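Side-chain contacts in calcineurin-like phosphoesterase domain-containing protein (Aquifex aeolicus, PDB 1XM7), which is of unknown function but has the calcineurin-like phosphoesterase fold and is probably a hydrolase: residues Y5-T10 / I31-N36; I167-E172 / K177-R182; K83-L88 / I95-K100. One frame throughout, in Å; residues are numbered along the deposited sequence.

Contact 1 (Y5-T10 / I31-N36); sequences YFISDT and IVILTN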
loop_
_atom_site.group_PDB
_atom_site.type_symbol
_atom_site.label_atom_id
_atom_site.label_comp_id
_atom_site.label_asym_id
_atom_site.label_seq_id
_atom_site.Cartn_x
_atom_site.Cartn_y
_atom_site.Cartn_z
ATOM N N TYR A 5 -1.288 -9.545 -3.878
ATOM C CA TYR A 5 -0.897 -9.070 -2.555
ATOM C C TYR A 5 -0.926 -7.558 -2.514
ATOM O O TYR A 5 -0.736 -6.913 -3.537
ATOM C CB TYR A 5 0.502 -9.547 -2.199
ATOM C CG TYR A 5 0.599 -11.036 -2.077
ATOM C CD1 TYR A 5 0.960 -11.818 -3.169
ATOM C CD2 TYR A 5 0.286 -11.670 -0.875
ATOM C CE1 TYR A 5 1.008 -13.204 -3.071
ATOM C CE2 TYR A 5 0.324 -13.051 -0.762
ATOM C CZ TYR A 5 0.687 -13.813 -1.861
ATOM O OH TYR A 5 0.743 -15.177 -1.751
ATOM N N PHE A 6 -1.162 -6.997 -1.333
ATOM C CA PHE A 6 -1.217 -5.553 -1.188
ATOM C C PHE A 6 -0.461 -5.126 0.042
ATOM O O PHE A 6 -0.600 -5.718 1.111
ATOM C CB PHE A 6 -2.658 -5.079 -1.098
ATOM C CG PHE A 6 -3.540 -5.699 -2.120
ATOM C CD1 PHE A 6 -3.995 -7.009 -1.956
ATOM C CD2 PHE A 6 -3.848 -5.023 -3.289
ATOM C CE1 PHE A 6 -4.734 -7.636 -2.943
ATOM C CE2 PHE A 6 -4.592 -5.645 -4.290
ATOM C CZ PHE A 6 -5.033 -6.950 -4.117
ATOM N N ILE A 7 0.327 -4.072 -0.125
ATOM C CA ILE A 7 1.160 -3.542 0.937
ATOM C C ILE A 7 1.368 -2.076 0.623
ATOM O O ILE A 7 1.252 -1.672 -0.536
ATOM C CB ILE A 7 2.516 -4.263 0.913
ATOM C CG1 ILE A 7 3.321 -3.959 2.183
ATOM C CG2 ILE A 7 3.266 -3.884 -0.375
ATOM C CD1 ILE A 7 4.509 -4.916 2.381
ATOM N N SER A 8 1.666 -1.274 1.635
ATOM C CA SER A 8 1.896 0.137 1.382
ATOM C C SER A 8 2.580 0.829 2.544
ATOM O O SER A 8 2.652 0.290 3.645
ATOM C CB SER A 8 0.582 0.847 1.073
ATOM O OG SER A 8 -0.234 0.859 2.219
ATOM N N ASP A 9 3.078 2.031 2.283
ATOM C CA ASP A 9 3.756 2.831 3.292
ATOM C C ASP A 9 4.957 2.111 3.868
ATOM O O ASP A 9 5.151 2.088 5.085
ATOM C CB ASP A 9 2.790 3.197 4.412
ATOM C CG ASP A 9 1.539 3.841 3.891
ATOM O OD1 ASP A 9 0.581 3.115 3.568
ATOM O OD2 ASP A 9 1.518 5.076 3.774
ATOM N N THR A 10 5.768 1.535 2.985
ATOM C CA THR A 10 6.954 0.812 3.404
ATOM C C THR A 10 8.035 1.753 3.937
ATOM O O THR A 10 8.816 1.381 4.823
ATOM C CB THR A 10 7.493 -0.023 2.246
ATOM O OG1 THR A 10 7.490 0.762 1.053
ATOM C CG2 THR A 10 6.614 -1.237 2.029
ATOM N N ILE A 31 14.293 -4.907 6.403
ATOM C CA ILE A 31 14.607 -6.325 6.306
ATOM C C ILE A 31 13.394 -7.174 6.661
ATOM O O ILE A 31 13.153 -8.209 6.042
ATOM C CB ILE A 31 15.786 -6.714 7.250
ATOM C CG1 ILE A 31 17.024 -7.091 6.438
ATOM C CG2 ILE A 31 15.412 -7.925 8.103
ATOM C CD1 ILE A 31 17.482 -6.034 5.488
ATOM N N VAL A 32 12.634 -6.748 7.659
ATOM C CA VAL A 32 11.462 -7.506 8.063
ATOM C C VAL A 32 10.405 -7.512 6.976
ATOM O O VAL A 32 9.811 -8.548 6.690
ATOM C CB VAL A 32 10.856 -6.936 9.343
ATOM C CG1 VAL A 32 9.494 -7.564 9.603
ATOM C CG2 VAL A 32 11.806 -7.192 10.507
ATOM N N ILE A 33 10.172 -6.353 6.373
ATOM C CA ILE A 33 9.188 -6.237 5.299
ATOM C C ILE A 33 9.598 -7.093 4.107
ATOM O O ILE A 33 8.807 -7.881 3.597
ATOM C CB ILE A 33 9.049 -4.772 4.809
ATOM C CG1 ILE A 33 8.287 -3.934 5.844
ATOM C CG2 ILE A 33 8.356 -4.746 3.448
ATOM C CD1 ILE A 33 8.309 -2.430 5.558
ATOM N N LEU A 34 10.837 -6.913 3.658
ATOM C CA LEU A 34 11.370 -7.665 2.525
ATOM C C LEU A 34 11.345 -9.170 2.781
ATOM O O LEU A 34 11.172 -9.968 1.861
ATOM C CB LEU A 34 12.801 -7.218 2.233
ATOM C CG LEU A 34 12.925 -5.767 1.751
ATOM C CD1 LEU A 34 14.399 -5.382 1.628
ATOM C CD2 LEU A 34 12.203 -5.613 0.412
ATOM N N THR A 35 11.518 -9.547 4.041
ATOM C CA THR A 35 11.506 -10.941 4.419
ATOM C C THR A 35 10.112 -11.507 4.232
ATOM O O THR A 35 9.939 -12.532 3.572
ATOM C CB THR A 35 11.939 -11.114 5.880
ATOM O OG1 THR A 35 13.345 -10.861 5.983
ATOM C CG2 THR A 35 11.649 -12.524 6.365
ATOM N N ASN A 36 9.116 -10.827 4.793
ATOM C CA ASN A 36 7.726 -11.281 4.693
ATOM C C ASN A 36 7.198 -11.342 3.273
ATOM O O ASN A 36 6.231 -12.051 2.993
ATOM C CB ASN A 36 6.821 -10.398 5.549
ATOM C CG ASN A 36 6.983 -10.673 7.041
ATOM O OD1 ASN A 36 6.780 -9.788 7.874
ATOM N ND2 ASN A 36 7.341 -11.910 7.384
#
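Thr10, in the loop that follows strand 4-7, lies closest to Ile33 of helix 29-38, with 7.6 Å between the CA atoms of Thr10 and Ile33. Ile33 carries the helix side of the contact with both of its branches. Its CG2 is anti to the backbone N and meets the tip of Ile7, at 4.0 Å from Ile7 CD1 to Ile33 CG2. The other branch ends in CD1, which stands 3.9 Å from the backbone oxygen of Thr10 (Ile33 CD1 to Thr10 O). Thr10 CG2 comes within 4.1 Å of that same Ile33 CD1. Ile7 and Thr10 both run at a slant across Ile33. Ile7 reaches the helix because its chain is extended (chi1 -168°, chi2 165°). This is the helix packing of a beta-alpha-beta unit: strand 4-7, helix 29-38 and the parallel neighbouring strand 46-49. The loop Asp9-Thr10-His11 matches the D-x-H signature of calcineurin-like phosphoesterases, whose Asp and His bind metal in relatives. Replacing Ile33 by alanine would remove both branches and would probably open a gap between helix and strand, with Ile7 CD1 and Thr10 CG2 losing part of their apolar cover. The polar side of Thr10 is used elsewhere: OG1 is hydrogen-bonded to Phe53 O and His49 NE2. Asp9 OD1 receives Ser8 OG at 2.8 Å, on its anti side and 24° out of the carboxylate plane. His147 N donates to the same Asp9 OD1, while Arg25 binds the backbone oxygens of Asp9 and Thr10.

Contact 2 (I167-E172 / K177-R182); sequences INANVE and KPISER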
loop_
_atom_site.group_PDB
_atom_site.type_symbol
_atom_site.label_atom_id
_atom_site.label_comp_id
_atom_site.label_asym_id
_atom_site.label_seq_id
_atom_site.Cartn_x
_atom_site.Cartn_y
_atom_site.Cartn_z
ATOM N N ILE A 167 -9.943 -1.573 3.551
ATOM C CA ILE A 167 -8.932 -2.286 4.313
ATOM C C ILE A 167 -7.623 -1.529 4.137
ATOM O O ILE A 167 -7.257 -1.154 3.023
ATOM C CB ILE A 167 -8.753 -3.730 3.830
ATOM C CG1 ILE A 167 -7.268 -4.078 3.874
ATOM C CG2 ILE A 167 -9.381 -3.916 2.464
ATOM C CD1 ILE A 167 -6.877 -5.234 3.013
ATOM N N ASN A 168 -6.929 -1.310 5.247
ATOM C CA ASN A 168 -5.681 -0.565 5.255
ATOM C C ASN A 168 -4.484 -1.477 5.000
ATOM O O ASN A 168 -4.151 -2.304 5.846
ATOM C CB ASN A 168 -5.524 0.120 6.608
ATOM C CG ASN A 168 -4.457 1.183 6.604
ATOM O OD1 ASN A 168 -3.453 1.060 5.910
ATOM N ND2 ASN A 168 -4.658 2.230 7.396
ATOM N N ALA A 169 -3.834 -1.314 3.846
ATOM C CA ALA A 169 -2.673 -2.126 3.477
ATOM C C ALA A 169 -1.333 -1.645 4.054
ATOM O O ALA A 169 -0.285 -2.227 3.766
ATOM C CB ALA A 169 -2.574 -2.206 1.980
ATOM N N ASN A 170 -1.370 -0.587 4.863
ATOM C CA ASN A 170 -0.166 -0.024 5.480
ATOM C C ASN A 170 0.529 -1.067 6.344
ATOM O O ASN A 170 -0.105 -1.713 7.169
ATOM C CB ASN A 170 -0.541 1.192 6.336
ATOM C CG ASN A 170 0.669 1.884 6.950
ATOM O OD1 ASN A 170 0.736 3.112 6.986
ATOM N ND2 ASN A 170 1.621 1.103 7.444
ATOM N N VAL A 171 1.834 -1.218 6.158
ATOM C CA VAL A 171 2.612 -2.197 6.914
ATOM C C VAL A 171 2.411 -2.105 8.419
ATOM O O VAL A 171 2.280 -3.122 9.089
ATOM C CB VAL A 171 4.123 -2.066 6.620
ATOM C CG1 VAL A 171 4.411 -2.494 5.198
ATOM C CG2 VAL A 171 4.580 -0.633 6.846
ATOM N N GLU A 172 2.375 -0.885 8.943
ATOM C CA GLU A 172 2.207 -0.668 10.377
ATOM C C GLU A 172 0.950 -1.299 10.985
ATOM O O GLU A 172 0.883 -1.518 12.194
ATOM C CB GLU A 172 2.219 0.830 10.693
ATOM C CG GLU A 172 3.529 1.523 10.386
ATOM C CD GLU A 172 3.593 2.915 10.977
ATOM O OE1 GLU A 172 4.588 3.618 10.743
ATOM O OE2 GLU A 172 2.649 3.312 11.683
ATOM N N LYS A 177 3.433 -7.177 6.789
ATOM C CA LYS A 177 3.156 -8.291 5.880
ATOM C C LYS A 177 2.148 -7.858 4.807
ATOM O O LYS A 177 1.194 -7.128 5.092
ATOM C CB LYS A 177 2.575 -9.481 6.642
ATOM C CG LYS A 177 3.528 -10.157 7.595
ATOM C CD LYS A 177 2.853 -11.338 8.257
ATOM C CE LYS A 177 3.726 -11.897 9.364
ATOM N NZ LYS A 177 3.031 -12.970 10.143
ATOM N N PRO A 178 2.347 -8.304 3.558
ATOM C CA PRO A 178 1.404 -7.912 2.510
ATOM C C PRO A 178 0.084 -8.558 2.841
ATOM O O PRO A 178 0.032 -9.496 3.625
ATOM C CB PRO A 178 2.010 -8.521 1.263
ATOM C CG PRO A 178 2.580 -9.808 1.797
ATOM C CD PRO A 178 3.274 -9.339 3.064
ATOM N N ILE A 179 -0.989 -8.058 2.260
ATOM C CA ILE A 179 -2.283 -8.653 2.506
ATOM C C ILE A 179 -2.574 -9.526 1.307
ATOM O O ILE A 179 -2.337 -9.133 0.171
ATOM C CB ILE A 179 -3.350 -7.581 2.674
ATOM C CG1 ILE A 179 -3.164 -6.918 4.033
ATOM C CG2 ILE A 179 -4.726 -8.188 2.547
ATOM C CD1 ILE A 179 -4.041 -5.734 4.260
ATOM N N SER A 180 -3.057 -10.729 1.564
ATOM C CA SER A 180 -3.352 -11.660 0.494
ATOM C C SER A 180 -4.734 -11.393 -0.075
ATOM O O SER A 180 -5.540 -10.681 0.529
ATOM C CB SER A 180 -3.276 -13.092 1.018
ATOM O OG SER A 180 -3.413 -14.021 -0.045
ATOM N N GLU A 181 -5.001 -11.959 -1.248
ATOM C CA GLU A 181 -6.298 -11.792 -1.874
ATOM C C GLU A 181 -7.281 -12.630 -1.060
ATOM O O GLU A 181 -8.490 -12.607 -1.289
ATOM C CB GLU A 181 -6.261 -12.260 -3.335
ATOM C CG GLU A 181 -6.215 -13.764 -3.534
ATOM C CD GLU A 181 -6.369 -14.161 -4.999
ATOM O OE1 GLU A 181 -6.855 -15.253 -5.308
ATOM O OE2 GLU A 181 -5.948 -13.279 -5.907
ATOM N N ARG A 182 -6.743 -13.368 -0.095
ATOM C CA ARG A 182 -7.557 -14.208 0.770
ATOM C C ARG A 182 -8.416 -13.334 1.654
ATOM O O ARG A 182 -9.633 -13.499 1.709
ATOM C CB ARG A 182 -6.669 -15.092 1.642
ATOM C CG ARG A 182 -6.005 -16.248 0.901
ATOM C CD ARG A 182 -6.755 -17.573 1.094
ATOM N NE ARG A 182 -8.083 -17.602 0.471
ATOM C CZ ARG A 182 -9.240 -17.476 1.126
ATOM N NH1 ARG A 182 -9.256 -17.308 2.448
ATOM N NH2 ARG A 182 -10.388 -17.524 0.455
HETATM O O HOH W 1 1.014 -4.555 4.808
#
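The CD1 methyl of Ile179 comes obliquely to the flat Asn168-Ala169 peptide, off its plane and beyond the line from Asn168 O to Ala169 CA. That methyl is 3.8 Å from Asn168 O and 3.9 Å from Ala169 CA, both measured to Ile179 CD1. The CB of Asn168 points away from segment 177-182. Asn168 OD1 accepts Asn170 N at 2.9 Å, with the donor tilted 19° from the carbonyl plane, and this closes an Asx turn. Its ND2 donates to Val148 O, so both ends of the amide are held.

The side chains of Ile167 and Ile179 meet tip to tip. Ile167 CG1 lies 3.6 Å from Ile179 CD1. The two CD1 methyls are modelled too close, so their exact placing is doubtful. Ile179 sets CG1 beside its backbone N (chi1 -74°), and this arm carries CD1 to the peptide. Further along, a water lies 2.9 Å from Ala169 O and 2.6 Å from Lys177 O, and may link the two backbones, though more acceptors surround it than it has protons to give.

Ile167 pairs by its backbone with Leu143 and His145, at the edge of one sheet. Ile179 pairs with Phe6, at the edge of the other. Packing of two mixed sheets against each other is the layout of the calcineurin-like phosphoesterase fold, and these isoleucines join two of its edge strands.

Contact 3 (K83-L88 / I95-K100); sequences KDKESL and IYDFYK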
loop_
_atom_site.group_PDB
_atom_site.type_symbol
_atom_site.label_atom_id
_atom_site.label_comp_id
_atom_site.label_asym_id
_atom_site.label_seq_id
_atom_site.Cartn_x
_atom_site.Cartn_y
_atom_site.Cartn_z
ATOM N N LYS A 83 7.512 10.841 -5.649
ATOM C CA LYS A 83 7.564 11.911 -6.645
ATOM C C LYS A 83 8.239 11.624 -7.987
ATOM O O LYS A 83 7.690 11.966 -9.043
ATOM C CB LYS A 83 8.180 13.173 -6.024
ATOM C CG LYS A 83 9.580 12.992 -5.438
ATOM C CD LYS A 83 10.116 14.288 -4.785
ATOM C CE LYS A 83 11.371 14.015 -3.934
ATOM N NZ LYS A 83 11.871 15.222 -3.194
ATOM N N ASP A 84 9.410 10.997 -7.958
ATOM C CA ASP A 84 10.148 10.702 -9.185
ATOM C C ASP A 84 9.700 9.415 -9.873
ATOM O O ASP A 84 10.108 8.312 -9.498
ATOM C CB ASP A 84 11.641 10.618 -8.874
ATOM C CG ASP A 84 12.500 10.629 -10.123
ATOM O OD1 ASP A 84 11.985 10.334 -11.226
ATOM O OD2 ASP A 84 13.703 10.923 -9.994
ATOM N N LYS A 85 8.883 9.557 -10.906
ATOM C CA LYS A 85 8.375 8.402 -11.632
ATOM C C LYS A 85 9.476 7.676 -12.418
ATOM O O LYS A 85 9.433 6.461 -12.585
ATOM C CB LYS A 85 7.256 8.862 -12.562
ATOM C CG LYS A 85 6.166 7.852 -12.799
ATOM C CD LYS A 85 4.949 8.545 -13.394
ATOM C CE LYS A 85 3.947 7.537 -13.913
ATOM N NZ LYS A 85 2.768 8.185 -14.543
ATOM N N GLU A 86 10.470 8.422 -12.881
ATOM C CA GLU A 86 11.566 7.834 -13.641
ATOM C C GLU A 86 12.450 6.927 -12.799
ATOM O O GLU A 86 12.895 5.872 -13.260
ATOM C CB GLU A 86 12.404 8.941 -14.277
ATOM C CG GLU A 86 11.652 9.669 -15.373
ATOM C CD GLU A 86 11.052 8.695 -16.391
ATOM O OE1 GLU A 86 11.832 7.953 -17.045
ATOM O OE2 GLU A 86 9.801 8.662 -16.532
ATOM N N SER A 87 12.710 7.342 -11.565
ATOM C CA SER A 87 13.530 6.546 -10.663
ATOM C C SER A 87 12.761 5.293 -10.291
ATOM O O SER A 87 13.338 4.214 -10.140
ATOM C CB SER A 87 13.843 7.325 -9.386
ATOM O OG SER A 87 14.760 8.376 -9.622
ATOM N N LEU A 88 11.448 5.451 -10.152
ATOM C CA LEU A 88 10.563 4.357 -9.782
ATOM C C LEU A 88 10.328 3.333 -10.880
ATOM O O LEU A 88 10.176 2.142 -10.596
ATOM C CB LEU A 88 9.213 4.917 -9.331
ATOM C CG LEU A 88 9.200 5.649 -7.990
ATOM C CD1 LEU A 88 7.903 6.435 -7.840
ATOM C CD2 LEU A 88 9.377 4.644 -6.849
ATOM N N ILE A 95 2.837 1.733 -13.107
ATOM C CA ILE A 95 2.709 2.797 -12.122
ATOM C C ILE A 95 1.473 3.616 -12.473
ATOM O O ILE A 95 1.304 4.062 -13.610
ATOM C CB ILE A 95 3.937 3.723 -12.113
ATOM C CG1 ILE A 95 5.179 2.924 -11.719
ATOM C CG2 ILE A 95 3.723 4.861 -11.138
ATOM C CD1 ILE A 95 6.447 3.723 -11.750
ATOM N N TYR A 96 0.602 3.788 -11.489
ATOM C CA TYR A 96 -0.625 4.550 -11.656
ATOM C C TYR A 96 -0.501 5.731 -10.709
ATOM O O TYR A 96 -0.341 5.546 -9.503
ATOM C CB TYR A 96 -1.809 3.658 -11.297
ATOM C CG TYR A 96 -1.928 2.502 -12.251
ATOM C CD1 TYR A 96 -2.498 2.677 -13.511
ATOM C CD2 TYR A 96 -1.387 1.262 -11.943
ATOM C CE1 TYR A 96 -2.519 1.654 -14.444
ATOM C CE2 TYR A 96 -1.402 0.223 -12.873
ATOM C CZ TYR A 96 -1.970 0.432 -14.124
ATOM O OH TYR A 96 -1.977 -0.574 -15.063
ATOM N N ASP A 97 -0.568 6.945 -11.247
ATOM C CA ASP A 97 -0.385 8.117 -10.410
ATOM C C ASP A 97 -1.422 8.429 -9.340
ATOM O O ASP A 97 -1.149 9.239 -8.455
ATOM C CB ASP A 97 -0.129 9.360 -11.272
ATOM C CG ASP A 97 -1.175 9.564 -12.330
ATOM O OD1 ASP A 97 -1.251 8.726 -13.251
ATOM O OD2 ASP A 97 -1.914 10.567 -12.236
ATOM N N PHE A 98 -2.600 7.818 -9.389
ATOM C CA PHE A 98 -3.562 8.101 -8.333
ATOM C C PHE A 98 -4.437 6.943 -7.886
ATOM O O PHE A 98 -4.679 6.793 -6.694
ATOM C CB PHE A 98 -4.450 9.287 -8.692
ATOM C CG PHE A 98 -5.332 9.748 -7.551
ATOM C CD1 PHE A 98 -6.675 9.379 -7.488
ATOM C CD2 PHE A 98 -4.809 10.532 -6.528
ATOM C CE1 PHE A 98 -7.478 9.782 -6.431
ATOM C CE2 PHE A 98 -5.610 10.939 -5.461
ATOM C CZ PHE A 98 -6.947 10.562 -5.416
ATOM N N TYR A 99 -4.924 6.132 -8.819
ATOM C CA TYR A 99 -5.752 4.994 -8.434
ATOM C C TYR A 99 -5.701 3.927 -9.498
ATOM O O TYR A 99 -5.152 4.132 -10.574
ATOM C CB TYR A 99 -7.210 5.405 -8.269
ATOM C CG TYR A 99 -7.896 5.627 -9.596
ATOM C CD1 TYR A 99 -7.653 6.772 -10.344
ATOM C CD2 TYR A 99 -8.752 4.665 -10.126
ATOM C CE1 TYR A 99 -8.243 6.957 -11.588
ATOM C CE2 TYR A 99 -9.347 4.836 -11.374
ATOM C CZ TYR A 99 -9.086 5.983 -12.097
ATOM O OH TYR A 99 -9.662 6.157 -13.330
ATOM N N LYS A 100 -6.302 2.787 -9.194
ATOM C CA LYS A 100 -6.361 1.682 -10.135
ATOM C C LYS A 100 -7.551 0.855 -9.729
ATOM O O LYS A 100 -7.768 0.603 -8.545
ATOM C CB LYS A 100 -5.096 0.824 -10.060
ATOM C CG LYS A 100 -4.699 0.161 -11.376
ATOM C CD LYS A 100 -5.552 -1.039 -11.716
ATOM C CE LYS A 100 -4.987 -1.775 -12.928
ATOM N NZ LYS A 100 -4.991 -0.899 -14.136
#
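The side chains of Lys85 and Ile95 lie alongside one another and run opposite ways. From CG on the lysine is stretched out, and its CE lies 3.9 Å from Ile95 CG2. The contact there is made by the aliphatic part of the lysine. Beyond it, Lys85 NZ stops 4.3 Å from Asp97 OD1, farther than a salt bridge allows. Their opposite charges would still probably attract one another weakly.

The second branch of Ile95 points to another residue. CG1 sits beside the backbone N (chi1 -62°) and the chain runs straight on to CD1, which meets Leu88 CB at 3.9 Å. Ile95 thus splits its two branches between the lysine and the leucine, one helical turn apart. Its CG2 serves Lys85 and its CD1 serves Leu88.

Asp84 caps the start of helix 85-88. Its OD1 accepts Ser87 N at 3.1 Å, from above the carboxylate plane. Glu86 N adds a weak bond to the same OD1. Asp84 OD2 is held by Ser87 OG at 2.8 Å, also from above that plane. With two oxygens gripped by one serine, the carboxylate is probably kept from turning. On the strand side, the CB of Tyr96 points away from the helix. One face of its ring carries Lys100 CG, 3.5 Å above the plane and over the centre. Its OH is hydrogen-bonded to Glu94.

The contact belongs to the beta-alpha-beta unit of strand 73-77, helix 85-88 and strand 94-96. Tyr96 pairs by its backbone with Leu76 and Met78, beside strand 73-77; strand 94-96 is an outermost strand of its sheet within the chain. Leu88 also packs on Leu76, Phe53 and Phe57.

How the contacts relate
Contacts 1 and 2 adjoin, with centres 9 Å apart. Phe6 O and Ile179 N are 2.6 Å apart, a probable hydrogen bond between neighbouring strands 4-7 and 179-180. Ser8 O and Val171 N, at 3.0 Å, probably form another. Here the Asp9 loop lies against Asn170, close to His113 and His147, a region where related phosphoesterases bind metal. Contact 3 stands apart. Its centre is about 18 Å from that of contact 1 and about 20 Å from that of contact 2. Its nearest atoms are about 8 Å from contact 1 and about 12 Å from contact 2. All three reach the same five-stranded sheet, contact 3 and contact 2 at its two outermost strands.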